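Local coordinates for choline/ethanolamine kinase family protein (Mesorhizobium loti, PDB 3DXQ) that probably transfers a phosphate group to ethanolamine or a related small alcohol, as a bacterial member of the choline/ethanolamine kinase family, at residues A132-D135 with D136-V140; V146-A150 with G151-V155; G160-R163 with S164-A168; C250-L253 with W254-G258. One frame throughout, in Å; residues are numbered along the deposited sequence.

All four contacts are short-range and lie in the helical lobe of a protein-kinase-like fold, away from its five-stranded sheet. Contact 4 is the buried one, deep in helix 237-263; contacts 1 and 2 sit at the surface, and contact 3 is partly buried. Contacts 2 and 3 share helix 152-167, its start and its later part, while contact 1 lies on the preceding helix 130-141. Chemistry follows place: apolar neighbours along one helix side in contacts 1 and 3, an aliphatic group on a ring beside a turn in contact 2, a sulfur-aromatic contact and a hydroxyl-to-backbone bond in contact 4. Contacts 1 and 3 meet through a salt bridge, and contacts 1 and 2 pack on contact 4.

Contact 1: A132-D135 with D136-V140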
ATOM      1  N   ALA A 132     -12.232  10.985   4.781  1.00 48.18           N
ATOM      2  CA  ALA A 132     -13.481  10.857   4.035  1.00 48.53           C
ATOM      3  C   ALA A 132     -13.855   9.375   4.079  1.00 49.26           C
ATOM      4  O   ALA A 132     -14.952   8.999   4.539  1.00 48.48           O
ATOM      5  CB  ALA A 132     -13.313  11.328   2.612  1.00 46.73           C
HETATM    6  N   MSE A 133     -12.910   8.536   3.658  1.00 49.63           N
HETATM    7  CA  MSE A 133     -13.126   7.090   3.668  1.00 51.00           C
HETATM    8  C   MSE A 133     -13.505   6.560   5.053  1.00 49.24           C
HETATM    9  O   MSE A 133     -14.415   5.744   5.172  1.00 50.95           O
HETATM   10  CB  MSE A 133     -11.903   6.351   3.141  1.00 49.09           C
HETATM   11  CG  MSE A 133     -11.711   6.541   1.661  1.00 50.07           C
HETATM   12 SE   MSE A 133     -10.162   5.578   0.995  0.75 58.29          SE
HETATM   13  CE  MSE A 133      -9.615   6.833  -0.592  1.00 52.72           C
ATOM     14  N   ILE A 134     -12.814   7.029   6.088  1.00 47.52           N
ATOM     15  CA  ILE A 134     -13.082   6.580   7.455  1.00 46.80           C
ATOM     16  C   ILE A 134     -14.508   6.893   7.886  1.00 47.41           C
ATOM     17  O   ILE A 134     -15.204   6.022   8.380  1.00 46.78           O
ATOM     18  CB  ILE A 134     -12.076   7.186   8.461  1.00 46.57           C
ATOM     19  CG1 ILE A 134     -10.727   6.485   8.315  1.00 40.38           C
ATOM     20  CG2 ILE A 134     -12.556   7.017   9.899  1.00 41.66           C
ATOM     21  CD1 ILE A 134      -9.604   7.167   9.028  1.00 34.18           C
ATOM     22  N   ASP A 135     -14.928   8.135   7.691  1.00 48.71           N
ATOM     23  CA  ASP A 135     -16.291   8.553   8.009  1.00 50.64           C
ATOM     24  C   ASP A 135     -17.317   7.765   7.214  1.00 51.12           C
ATOM     25  O   ASP A 135     -18.400   7.450   7.700  1.00 51.10           O
ATOM     26  CB  ASP A 135     -16.482  10.034   7.677  1.00 51.76           C
ATOM     27  CG  ASP A 135     -15.653  10.952   8.553  1.00 52.81           C
ATOM     28  OD1 ASP A 135     -15.292  10.566   9.683  1.00 57.43           O
ATOM     29  OD2 ASP A 135     -15.368  12.075   8.099  1.00 52.99           O
ATOM     30  N   ASP A 136     -16.974   7.485   5.968  1.00 52.50           N
ATOM     31  CA  ASP A 136     -17.841   6.741   5.086  1.00 54.23           C
ATOM     32  C   ASP A 136     -18.153   5.381   5.715  1.00 54.05           C
ATOM     33  O   ASP A 136     -19.331   5.065   5.960  1.00 53.92           O
ATOM     34  CB  ASP A 136     -17.140   6.587   3.731  1.00 55.67           C
ATOM     35  CG  ASP A 136     -18.087   6.236   2.616  1.00 61.82           C
ATOM     36  OD1 ASP A 136     -19.187   5.695   2.895  1.00 69.10           O
ATOM     37  OD2 ASP A 136     -17.710   6.494   1.449  1.00 70.30           O
ATOM     38  N   TYR A 137     -17.095   4.610   6.005  1.00 53.14           N
ATOM     39  CA  TYR A 137     -17.227   3.268   6.601  1.00 52.42           C
ATOM     40  C   TYR A 137     -17.976   3.310   7.943  1.00 51.99           C
ATOM     41  O   TYR A 137     -18.793   2.427   8.250  1.00 51.84           O
ATOM     42  CB  TYR A 137     -15.854   2.583   6.775  1.00 52.56           C
ATOM     43  CG  TYR A 137     -15.072   2.309   5.493  1.00 53.09           C
ATOM     44  CD1 TYR A 137     -15.710   2.177   4.259  1.00 52.69           C
ATOM     45  CD2 TYR A 137     -13.691   2.121   5.536  1.00 53.80           C
ATOM     46  CE1 TYR A 137     -14.981   1.912   3.094  1.00 53.07           C
ATOM     47  CE2 TYR A 137     -12.957   1.852   4.377  1.00 53.28           C
ATOM     48  CZ  TYR A 137     -13.608   1.748   3.166  1.00 53.55           C
ATOM     49  OH  TYR A 137     -12.888   1.478   2.046  1.00 54.77           O
ATOM     50  N   LEU A 138     -17.701   4.339   8.739  1.00 51.56           N
ATOM     51  CA  LEU A 138     -18.377   4.506  10.023  1.00 50.68           C
ATOM     52  C   LEU A 138     -19.887   4.621   9.865  1.00 51.51           C
ATOM     53  O   LEU A 138     -20.626   3.945  10.587  1.00 52.12           O
ATOM     54  CB  LEU A 138     -17.849   5.730  10.771  1.00 49.34           C
ATOM     55  CG  LEU A 138     -16.448   5.597  11.371  1.00 47.30           C
ATOM     56  CD1 LEU A 138     -15.959   6.962  11.853  1.00 39.75           C
ATOM     57  CD2 LEU A 138     -16.401   4.571  12.520  1.00 35.49           C
ATOM     58  N   LYS A 139     -20.347   5.486   8.953  1.00 52.64           N
ATOM     59  CA  LYS A 139     -21.794   5.654   8.707  1.00 53.85           C
ATOM     60  C   LYS A 139     -22.407   4.312   8.336  1.00 53.02           C
ATOM     61  O   LYS A 139     -23.295   3.809   9.031  1.00 51.68           O
ATOM     62  CB  LYS A 139     -22.076   6.655   7.579  1.00 54.66           C
ATOM     63  CG  LYS A 139     -22.006   8.114   7.992  1.00 58.22           C
ATOM     64  CD  LYS A 139     -22.625   9.026   6.925  1.00 61.19           C
ATOM     65  CE  LYS A 139     -22.450  10.505   7.269  1.00 62.24           C
ATOM     66  NZ  LYS A 139     -21.011  10.865   7.484  1.00 64.33           N
ATOM     67  N   VAL A 140     -21.894   3.749   7.240  1.00 52.63           N
ATOM     68  CA  VAL A 140     -22.289   2.440   6.734  1.00 51.53           C
ATOM     69  C   VAL A 140     -22.590   1.457   7.876  1.00 52.31           C
ATOM     70  O   VAL A 140     -23.618   0.773   7.851  1.00 52.52           O
ATOM     71  CB  VAL A 140     -21.195   1.871   5.792  1.00 51.91           C
ATOM     72  CG1 VAL A 140     -21.499   0.441   5.400  1.00 46.77           C
ATOM     73  CG2 VAL A 140     -21.039   2.762   4.545  1.00 49.80           C
TER
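Ala132, Met133, Ile134 and Asp135 offer their carbonyl oxygens in turn to the backbone N of Asp136, Tyr137, Leu138 and Lys139, four regular helical bonds of which Tyr137 N to Met133 O is the straightest (3.0 Å, N-H...O angle 172°). Among the side chains, the pairing is between Ile134 and Leu138, which lie side by side and point the same way, one turn apart. Their methyl branches meet at Ile134 CG2 and Leu138 CD1, 3.9 Å apart. Leu138 turns CG back along the helix, opposite its own carbonyl carbon (chi1 -73°), which sets the side chain beside the preceding turn. Helix 130-141 belongs to the helical lobe of the kinase-like fold and has neighbours on two sides: Leu138 rests on Tyr152 and Val156 of helix 152-167, whereas Tyr137 lies against Leu253, Leu256 and Trp257 of helix 237-263. Leucine suits position 138 because its apolar branch packs on Tyr152 and Val156 with no polar group to satisfy. Cutting Leu138 back to an alanine is likely to open a gap beside Ile134 and take away packing from Tyr152 and Val156. Tyr137 uses its ring differently. Met133 O stands over one ring face, 3.5 Å from Tyr137 CG and displaced toward the rim, so the same oxygen that receives the Tyr137 amide also borders its aromatic ring. On the outer side, the aliphatic start of Lys139 passes Asp135 O, its CG 3.7 Å from that oxygen, and the rest of the chain continues outward on the exposed side.

Contact 2: V146-A150 with G151-V155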
ATOM      1  N   VAL A 146     -23.023  -4.711  12.843  1.00 58.69           N
ATOM      2  CA  VAL A 146     -22.393  -5.973  13.285  1.00 58.64           C
ATOM      3  C   VAL A 146     -21.865  -5.834  14.727  1.00 58.96           C
ATOM      4  O   VAL A 146     -21.981  -4.762  15.338  1.00 59.22           O
ATOM      5  CB  VAL A 146     -21.199  -6.348  12.377  1.00 56.58           C
ATOM      6  N   THR A 147     -21.310  -6.917  15.282  1.00 58.69           N
ATOM      7  CA  THR A 147     -20.668  -6.852  16.601  1.00 58.03           C
ATOM      8  C   THR A 147     -19.288  -6.293  16.346  1.00 58.69           C
ATOM      9  O   THR A 147     -18.595  -6.738  15.420  1.00 59.18           O
ATOM     10  CB  THR A 147     -20.551  -8.222  17.310  1.00 57.61           C
ATOM     11  OG1 THR A 147     -21.842  -8.640  17.760  1.00 57.77           O
ATOM     12  CG2 THR A 147     -19.628  -8.128  18.522  1.00 54.57           C
ATOM     13  N   LEU A 148     -18.900  -5.314  17.160  1.00 58.60           N
ATOM     14  CA  LEU A 148     -17.644  -4.573  16.962  1.00 58.14           C
ATOM     15  C   LEU A 148     -16.703  -4.731  18.162  1.00 58.33           C
ATOM     16  O   LEU A 148     -17.166  -5.010  19.278  1.00 59.15           O
ATOM     17  CB  LEU A 148     -17.930  -3.088  16.634  1.00 57.54           C
ATOM     18  CG  LEU A 148     -19.114  -2.352  17.288  1.00 57.92           C
ATOM     19  CD1 LEU A 148     -18.860  -2.057  18.758  1.00 56.50           C
ATOM     20  CD2 LEU A 148     -19.414  -1.061  16.540  1.00 57.06           C
ATOM     21  N   PRO A 149     -15.379  -4.553  17.937  1.00 57.60           N
ATOM     22  CA  PRO A 149     -14.380  -4.777  18.998  1.00 56.59           C
ATOM     23  C   PRO A 149     -14.507  -3.866  20.219  1.00 55.74           C
ATOM     24  O   PRO A 149     -15.147  -2.813  20.161  1.00 55.59           O
ATOM     25  CB  PRO A 149     -13.040  -4.526  18.293  1.00 57.07           C
ATOM     26  CG  PRO A 149     -13.372  -3.742  17.068  1.00 57.76           C
ATOM     27  CD  PRO A 149     -14.751  -4.130  16.667  1.00 58.13           C
ATOM     28  N   ALA A 150     -13.893  -4.290  21.318  1.00 53.90           N
ATOM     29  CA  ALA A 150     -13.894  -3.505  22.549  1.00 53.80           C
ATOM     30  C   ALA A 150     -13.100  -2.205  22.362  1.00 54.07           C
ATOM     31  O   ALA A 150     -11.956  -2.233  21.905  1.00 55.64           O
ATOM     32  CB  ALA A 150     -13.317  -4.323  23.696  1.00 52.92           C
ATOM     33  N   GLY A 151     -13.718  -1.072  22.698  1.00 54.54           N
ATOM     34  CA  GLY A 151     -13.099   0.253  22.539  1.00 53.81           C
ATOM     35  C   GLY A 151     -13.162   0.791  21.117  1.00 54.12           C
ATOM     36  O   GLY A 151     -12.357   1.648  20.713  1.00 53.39           O
ATOM     37  N   TYR A 152     -14.115   0.274  20.348  1.00 53.81           N
ATOM     38  CA  TYR A 152     -14.347   0.718  18.979  1.00 53.57           C
ATOM     39  C   TYR A 152     -14.574   2.225  18.967  1.00 52.94           C
ATOM     40  O   TYR A 152     -13.905   2.965  18.225  1.00 52.28           O
ATOM     41  CB  TYR A 152     -15.569  -0.015  18.412  1.00 53.23           C
ATOM     42  CG  TYR A 152     -16.007   0.414  17.028  1.00 55.10           C
ATOM     43  CD1 TYR A 152     -15.409  -0.113  15.892  1.00 50.63           C
ATOM     44  CD2 TYR A 152     -17.050   1.325  16.859  1.00 55.39           C
ATOM     45  CE1 TYR A 152     -15.826   0.269  14.630  1.00 50.21           C
ATOM     46  CE2 TYR A 152     -17.466   1.715  15.599  1.00 51.78           C
ATOM     47  CZ  TYR A 152     -16.856   1.182  14.496  1.00 50.48           C
ATOM     48  OH  TYR A 152     -17.286   1.567  13.254  1.00 55.44           O
ATOM     49  N   HIS A 153     -15.492   2.673  19.820  1.00 51.83           N
ATOM     50  CA  HIS A 153     -15.870   4.084  19.862  1.00 51.78           C
ATOM     51  C   HIS A 153     -14.768   5.002  20.420  1.00 52.17           C
ATOM     52  O   HIS A 153     -14.688   6.176  20.043  1.00 52.25           O
ATOM     53  CB  HIS A 153     -17.206   4.254  20.593  1.00 50.00           C
ATOM     54  CG  HIS A 153     -18.338   3.541  19.917  1.00 51.87           C
ATOM     55  ND1 HIS A 153     -18.900   2.383  20.417  1.00 49.95           N
ATOM     56  CD2 HIS A 153     -18.979   3.798  18.751  1.00 51.88           C
ATOM     57  CE1 HIS A 153     -19.857   1.972  19.602  1.00 45.72           C
ATOM     58  NE2 HIS A 153     -19.924   2.812  18.583  1.00 48.31           N
ATOM     59  N   ASP A 154     -13.904   4.474  21.282  1.00 52.03           N
ATOM     60  CA  ASP A 154     -12.789   5.267  21.811  1.00 51.78           C
ATOM     61  C   ASP A 154     -11.787   5.529  20.686  1.00 52.27           C
ATOM     62  O   ASP A 154     -11.437   6.678  20.384  1.00 53.05           O
ATOM     63  CB  ASP A 154     -12.088   4.540  22.963  1.00 52.33           C
ATOM     64  CG  ASP A 154     -13.005   4.294  24.149  1.00 52.75           C
ATOM     65  OD1 ASP A 154     -13.883   5.143  24.424  1.00 49.86           O
ATOM     66  OD2 ASP A 154     -12.839   3.247  24.805  1.00 58.06           O
ATOM     67  N   VAL A 155     -11.341   4.455  20.052  1.00 49.66           N
ATOM     68  CA  VAL A 155     -10.413   4.581  18.955  1.00 47.36           C
ATOM     69  C   VAL A 155     -10.947   5.574  17.899  1.00 48.82           C
ATOM     70  O   VAL A 155     -10.175   6.388  17.361  1.00 48.06           O
ATOM     71  CB  VAL A 155     -10.100   3.206  18.325  1.00 46.93           C
ATOM     72  CG1 VAL A 155      -9.437   3.377  16.973  1.00 44.00           C
ATOM     73  CG2 VAL A 155      -9.236   2.363  19.261  1.00 39.51           C
TER
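Leu148 reaches Tyr152 four residues on and lays a methyl on its ring. Its CG sits between the backbone N and the carbonyl carbon (chi1 36°), and CD2 thereby comes over one face of the Tyr152 ring, 3.6 Å from the centroid and 21° off the normal, a CH-pi contact. The other branch, CD1, lies 3.9 Å from Tyr152 CB, and the two side chains cross at about a right angle. Pro149 follows, with CD 4.1 Å from Tyr152 CD1; it opens a type II beta turn that ends at Tyr152 and is closed by Tyr152 N to Pro149 O, 3.3 Å. That donor stands above the carbonyl plane. Ala150 takes the first corner with its small methyl directed outward, and Gly151 the second, where a positive phi comes most easily to glycine. Gly151 is also the N-cap of helix 152-167, and its O receives Val155 N at 3.1 Å. Beyond the segments, Leu256 and Leu259 of helix 237-263 pack on Tyr152. Apart from one bent hydrogen bond, what the two segments share is apolar: a CH-pi contact and aliphatic packing round the Tyr152 ring.

Contact 3: G160-R163 with S164-A168; sequences GGVR and SALAA
Gly160 O receives Ser164 N at 2.9 Å, the first of four backbone bonds that carry helix 152-167 across this junction. Next come Ala165 N to Gly161 O, also 2.9 Å, and Leu166 N to Val162 O, 3.0 Å. The last, Ala167 N to Arg163 O, is just as short at 2.9 Å but more bent, with an N-H...O angle of 134°. Beyond it the pattern weakens: Ala168 N has weak bonds to Ser164 O and Ala165 O. Gly161 O has a second donor, because Arg299 of helix 289-300 brings its NH2 to the same oxygen; the two glycines put no side chain on this part of the helix surface. The charged end of Arg163 is satisfied outside the segments. With CG opposite the backbone N (chi1 -177°) and the chain extended from CG to NE, the guanidinium is held well out from the helix, and its NH1 forms a salt bridge with Asp135 OD2, 3.1 Å away on helix 130-141. A long cationic side chain can reach this carboxylate on the neighbouring helix. The side toward the neighbouring helices is apolar. Val162 and Leu166, one turn apart, meet loosely at CG1 and CD1, 4.3 Å. Val162 faces Ile245, Met249 and Leu295, while Ala165 touches Leu295 and Arg299 of helix 289-300, its small side chain probably permitting the close approach. This is an amphipathic helix, a common feature of helical bundles, here part of the helical lobe of a kinase-like fold, with Arg163 on the exposed side.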
ATOM      1  N   GLY A 160     -10.335  11.408  16.072  1.00 47.39           N
ATOM      2  CA  GLY A 160     -10.708  12.791  15.860  1.00 47.00           C
ATOM      3  C   GLY A 160      -9.568  13.695  16.268  1.00 46.76           C
ATOM      4  O   GLY A 160      -9.263  14.654  15.571  1.00 49.29           O
ATOM      5  N   GLY A 161      -8.925  13.374  17.386  1.00 46.13           N
ATOM      6  CA  GLY A 161      -7.803  14.157  17.883  1.00 47.36           C
ATOM      7  C   GLY A 161      -6.618  14.061  16.944  1.00 49.23           C
ATOM      8  O   GLY A 161      -5.897  15.041  16.737  1.00 50.21           O
ATOM      9  N   VAL A 162      -6.433  12.872  16.373  1.00 48.97           N
ATOM     10  CA  VAL A 162      -5.365  12.609  15.414  1.00 49.30           C
ATOM     11  C   VAL A 162      -5.613  13.437  14.143  1.00 50.34           C
ATOM     12  O   VAL A 162      -4.711  14.099  13.614  1.00 50.26           O
ATOM     13  CB  VAL A 162      -5.314  11.096  15.056  1.00 49.57           C
ATOM     14  CG1 VAL A 162      -4.266  10.815  13.993  1.00 45.44           C
ATOM     15  CG2 VAL A 162      -5.084  10.233  16.301  1.00 46.93           C
ATOM     16  N   ARG A 163      -6.855  13.406  13.672  1.00 49.42           N
ATOM     17  CA  ARG A 163      -7.253  14.172  12.502  1.00 48.73           C
ATOM     18  C   ARG A 163      -6.946  15.640  12.725  1.00 47.66           C
ATOM     19  O   ARG A 163      -6.399  16.330  11.869  1.00 47.30           O
ATOM     20  CB  ARG A 163      -8.754  14.015  12.296  1.00 48.87           C
ATOM     21  CG  ARG A 163      -9.292  14.694  11.064  1.00 48.77           C
ATOM     22  CD  ARG A 163     -10.729  14.304  10.902  1.00 50.77           C
ATOM     23  NE  ARG A 163     -11.303  14.840   9.680  1.00 52.60           N
ATOM     24  CZ  ARG A 163     -12.460  14.436   9.156  1.00 54.06           C
ATOM     25  NH1 ARG A 163     -13.166  13.466   9.733  1.00 54.59           N
ATOM     26  NH2 ARG A 163     -12.899  14.987   8.033  1.00 54.38           N
ATOM     27  N   SER A 164      -7.333  16.108  13.900  1.00 47.23           N
ATOM     28  CA  SER A 164      -7.152  17.490  14.248  1.00 45.96           C
ATOM     29  C   SER A 164      -5.674  17.878  14.291  1.00 44.71           C
ATOM     30  O   SER A 164      -5.306  18.971  13.849  1.00 44.79           O
ATOM     31  CB  SER A 164      -7.796  17.766  15.576  1.00 43.91           C
ATOM     32  OG  SER A 164      -7.728  19.150  15.786  1.00 51.65           O
ATOM     33  N   ALA A 165      -4.840  16.981  14.818  1.00 42.42           N
ATOM     34  CA  ALA A 165      -3.409  17.210  14.883  1.00 41.52           C
ATOM     35  C   ALA A 165      -2.814  17.317  13.467  1.00 41.53           C
ATOM     36  O   ALA A 165      -1.937  18.136  13.204  1.00 41.76           O
ATOM     37  CB  ALA A 165      -2.736  16.101  15.684  1.00 40.57           C
ATOM     38  N   LEU A 166      -3.325  16.501  12.553  1.00 41.18           N
ATOM     39  CA  LEU A 166      -2.884  16.524  11.170  1.00 41.52           C
ATOM     40  C   LEU A 166      -3.367  17.771  10.426  1.00 41.10           C
ATOM     41  O   LEU A 166      -2.723  18.205   9.452  1.00 42.43           O
ATOM     42  CB  LEU A 166      -3.349  15.268  10.435  1.00 41.74           C
ATOM     43  CG  LEU A 166      -2.769  13.908  10.854  1.00 42.00           C
ATOM     44  CD1 LEU A 166      -3.614  12.804  10.231  1.00 39.43           C
ATOM     45  CD2 LEU A 166      -1.290  13.732  10.464  1.00 41.21           C
ATOM     46  N   ALA A 167      -4.493  18.328  10.871  1.00 38.46           N
ATOM     47  CA  ALA A 167      -5.064  19.517  10.250  1.00 38.30           C
ATOM     48  C   ALA A 167      -4.482  20.789  10.858  1.00 39.51           C
ATOM     49  O   ALA A 167      -4.611  21.862  10.277  1.00 40.78           O
ATOM     50  CB  ALA A 167      -6.569  19.502  10.368  1.00 35.21           C
ATOM     51  N   ALA A 168      -3.828  20.660  12.012  1.00 39.35           N
ATOM     52  CA  ALA A 168      -3.189  21.797  12.675  1.00 39.47           C
ATOM     53  C   ALA A 168      -2.114  22.495  11.834  1.00 39.28           C
ATOM     54  O   ALA A 168      -1.784  23.626  12.128  1.00 41.29           O
ATOM     55  CB  ALA A 168      -2.598  21.377  14.035  1.00 37.15           C
TER

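Contact 4: C250-L253 with W254-G258; sequences CDLL and WTLWG
Thr255 turns OG1 opposite its own carbonyl carbon (chi1 -72°), back toward the preceding turn, which brings the hydroxyl to Asp251 O, while Cys250 swings SG opposite its backbone N (chi1 -171°) toward the Trp254 indole. Thr255 OG1 donates to Asp251 O at 2.8 Å and Thr255 N donates to the same oxygen at 2.8 Å, the two from opposite faces of the carbonyl plane. A hydroxyl at a buried helix position is thus satisfied by the helix itself, as threonine and serine commonly are. With a valine here the hydroxyl is gone, and Asp251 O would probably be held by the backbone amide alone. Helix 237-263 runs through the helical lobe among helices 130-141, 152-167, 206-215 and 271-287, and the Asp251 carboxylate makes salt bridges to Arg278 and Arg281 of the last. At Trp254, Cys250 SG approaches the edge of the five-membered ring, 4.1 Å from CD1, a sulfur-aromatic contact. The six-membered end of the Trp254 indole turns its edge to the Trp257 ring, with Trp254 CZ3 3.8 Å above that ring's plane, over its centre. Leu252 and Leu256 supply aliphatic bulk one turn apart, Leu252 CG being 4.4 Å from Leu256 CD1, toward helix 152-167.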
ATOM      1  N   CYS A 250      -3.764   3.829   9.447  1.00 47.77           N
ATOM      2  CA  CYS A 250      -3.720   2.793   8.433  1.00 46.57           C
ATOM      3  C   CYS A 250      -4.422   1.540   8.916  1.00 45.65           C
ATOM      4  O   CYS A 250      -5.281   0.997   8.248  1.00 43.42           O
ATOM      5  CB  CYS A 250      -2.270   2.476   8.103  1.00 48.03           C
ATOM      6  SG  CYS A 250      -2.066   1.402   6.700  1.00 53.41           S
ATOM      7  N   ASP A 251      -4.068   1.085  10.105  1.00 47.29           N
ATOM      8  CA  ASP A 251      -4.760  -0.049  10.711  1.00 45.90           C
ATOM      9  C   ASP A 251      -6.247   0.217  10.879  1.00 46.15           C
ATOM     10  O   ASP A 251      -7.068  -0.669  10.642  1.00 48.39           O
ATOM     11  CB  ASP A 251      -4.171  -0.388  12.082  1.00 45.53           C
ATOM     12  CG  ASP A 251      -3.069  -1.436  12.026  1.00 47.45           C
ATOM     13  OD1 ASP A 251      -3.033  -2.244  11.083  1.00 49.28           O
ATOM     14  OD2 ASP A 251      -2.250  -1.472  12.965  1.00 51.30           O
ATOM     15  N   LEU A 252      -6.598   1.419  11.315  1.00 45.72           N
ATOM     16  CA  LEU A 252      -8.002   1.754  11.547  1.00 46.28           C
ATOM     17  C   LEU A 252      -8.813   1.682  10.255  1.00 46.76           C
ATOM     18  O   LEU A 252      -9.918   1.134  10.242  1.00 47.42           O
ATOM     19  CB  LEU A 252      -8.132   3.161  12.142  1.00 46.35           C
ATOM     20  CG  LEU A 252      -9.561   3.594  12.477  1.00 46.47           C
ATOM     21  CD1 LEU A 252     -10.160   2.697  13.521  1.00 41.20           C
ATOM     22  CD2 LEU A 252      -9.566   5.012  12.947  1.00 45.70           C
ATOM     23  N   LEU A 253      -8.264   2.264   9.188  1.00 46.13           N
ATOM     24  CA  LEU A 253      -8.914   2.282   7.875  1.00 46.88           C
ATOM     25  C   LEU A 253      -9.310   0.880   7.456  1.00 47.83           C
ATOM     26  O   LEU A 253     -10.482   0.596   7.209  1.00 48.75           O
ATOM     27  CB  LEU A 253      -7.985   2.882   6.817  1.00 46.44           C
ATOM     28  CG  LEU A 253      -8.539   2.923   5.393  1.00 48.04           C
ATOM     29  CD1 LEU A 253      -9.742   3.860   5.376  1.00 40.50           C
ATOM     30  CD2 LEU A 253      -7.481   3.349   4.376  1.00 44.54           C
ATOM     31  N   TRP A 254      -8.313   0.007   7.408  1.00 49.18           N
ATOM     32  CA  TRP A 254      -8.512  -1.371   7.015  1.00 49.50           C
ATOM     33  C   TRP A 254      -9.369  -2.136   8.026  1.00 49.80           C
ATOM     34  O   TRP A 254     -10.194  -2.958   7.638  1.00 50.12           O
ATOM     35  CB  TRP A 254      -7.168  -2.046   6.785  1.00 49.84           C
ATOM     36  CG  TRP A 254      -6.507  -1.525   5.552  1.00 51.79           C
ATOM     37  CD1 TRP A 254      -5.393  -0.744   5.475  1.00 50.25           C
ATOM     38  CD2 TRP A 254      -6.933  -1.751   4.210  1.00 54.76           C
ATOM     39  NE1 TRP A 254      -5.096  -0.469   4.164  1.00 50.61           N
ATOM     40  CE2 TRP A 254      -6.027  -1.079   3.366  1.00 53.51           C
ATOM     41  CE3 TRP A 254      -7.999  -2.465   3.638  1.00 55.26           C
ATOM     42  CZ2 TRP A 254      -6.148  -1.099   1.981  1.00 54.32           C
ATOM     43  CZ3 TRP A 254      -8.122  -2.482   2.263  1.00 53.61           C
ATOM     44  CH2 TRP A 254      -7.199  -1.804   1.448  1.00 52.97           C
ATOM     45  N   THR A 255      -9.194  -1.874   9.315  1.00 49.55           N
ATOM     46  CA  THR A 255     -10.049  -2.524  10.309  1.00 49.78           C
ATOM     47  C   THR A 255     -11.524  -2.330   9.960  1.00 51.15           C
ATOM     48  O   THR A 255     -12.281  -3.301   9.884  1.00 51.43           O
ATOM     49  CB  THR A 255      -9.809  -1.970  11.706  1.00 49.47           C
ATOM     50  OG1 THR A 255      -8.534  -2.424  12.175  1.00 53.06           O
ATOM     51  CG2 THR A 255     -10.896  -2.436  12.673  1.00 43.84           C
ATOM     52  N   LEU A 256     -11.915  -1.075   9.738  1.00 52.57           N
ATOM     53  CA  LEU A 256     -13.298  -0.729   9.385  1.00 52.94           C
ATOM     54  C   LEU A 256     -13.747  -1.377   8.078  1.00 54.09           C
ATOM     55  O   LEU A 256     -14.873  -1.858   7.978  1.00 53.51           O
ATOM     56  CB  LEU A 256     -13.462   0.789   9.287  1.00 52.91           C
ATOM     57  CG  LEU A 256     -13.284   1.587  10.579  1.00 49.05           C
ATOM     58  CD1 LEU A 256     -13.362   3.072  10.291  1.00 41.25           C
ATOM     59  CD2 LEU A 256     -14.319   1.194  11.605  1.00 49.13           C
ATOM     60  N   TRP A 257     -12.861  -1.380   7.086  1.00 55.64           N
ATOM     61  CA  TRP A 257     -13.112  -2.062   5.808  1.00 57.48           C
ATOM     62  C   TRP A 257     -13.393  -3.558   5.999  1.00 57.69           C
ATOM     63  O   TRP A 257     -14.308  -4.118   5.376  1.00 58.79           O
ATOM     64  CB  TRP A 257     -11.901  -1.904   4.900  1.00 58.89           C
ATOM     65  CG  TRP A 257     -11.989  -2.657   3.630  1.00 61.46           C
ATOM     66  CD1 TRP A 257     -12.546  -2.228   2.467  1.00 63.92           C
ATOM     67  CD2 TRP A 257     -11.463  -3.965   3.369  1.00 64.42           C
ATOM     68  NE1 TRP A 257     -12.409  -3.187   1.491  1.00 64.89           N
ATOM     69  CE2 TRP A 257     -11.743  -4.264   2.017  1.00 66.73           C
ATOM     70  CE3 TRP A 257     -10.774  -4.910   4.143  1.00 65.18           C
ATOM     71  CZ2 TRP A 257     -11.361  -5.481   1.415  1.00 65.43           C
ATOM     72  CZ3 TRP A 257     -10.397  -6.125   3.547  1.00 65.31           C
ATOM     73  CH2 TRP A 257     -10.696  -6.397   2.196  1.00 64.00           C
ATOM     74  N   GLY A 258     -12.583  -4.192   6.851  1.00 56.96           N
ATOM     75  CA  GLY A 258     -12.705  -5.615   7.170  1.00 56.25           C
ATOM     76  C   GLY A 258     -14.009  -5.956   7.875  1.00 56.54           C
ATOM     77  O   GLY A 258     -14.566  -7.040   7.666  1.00 57.60           O
TER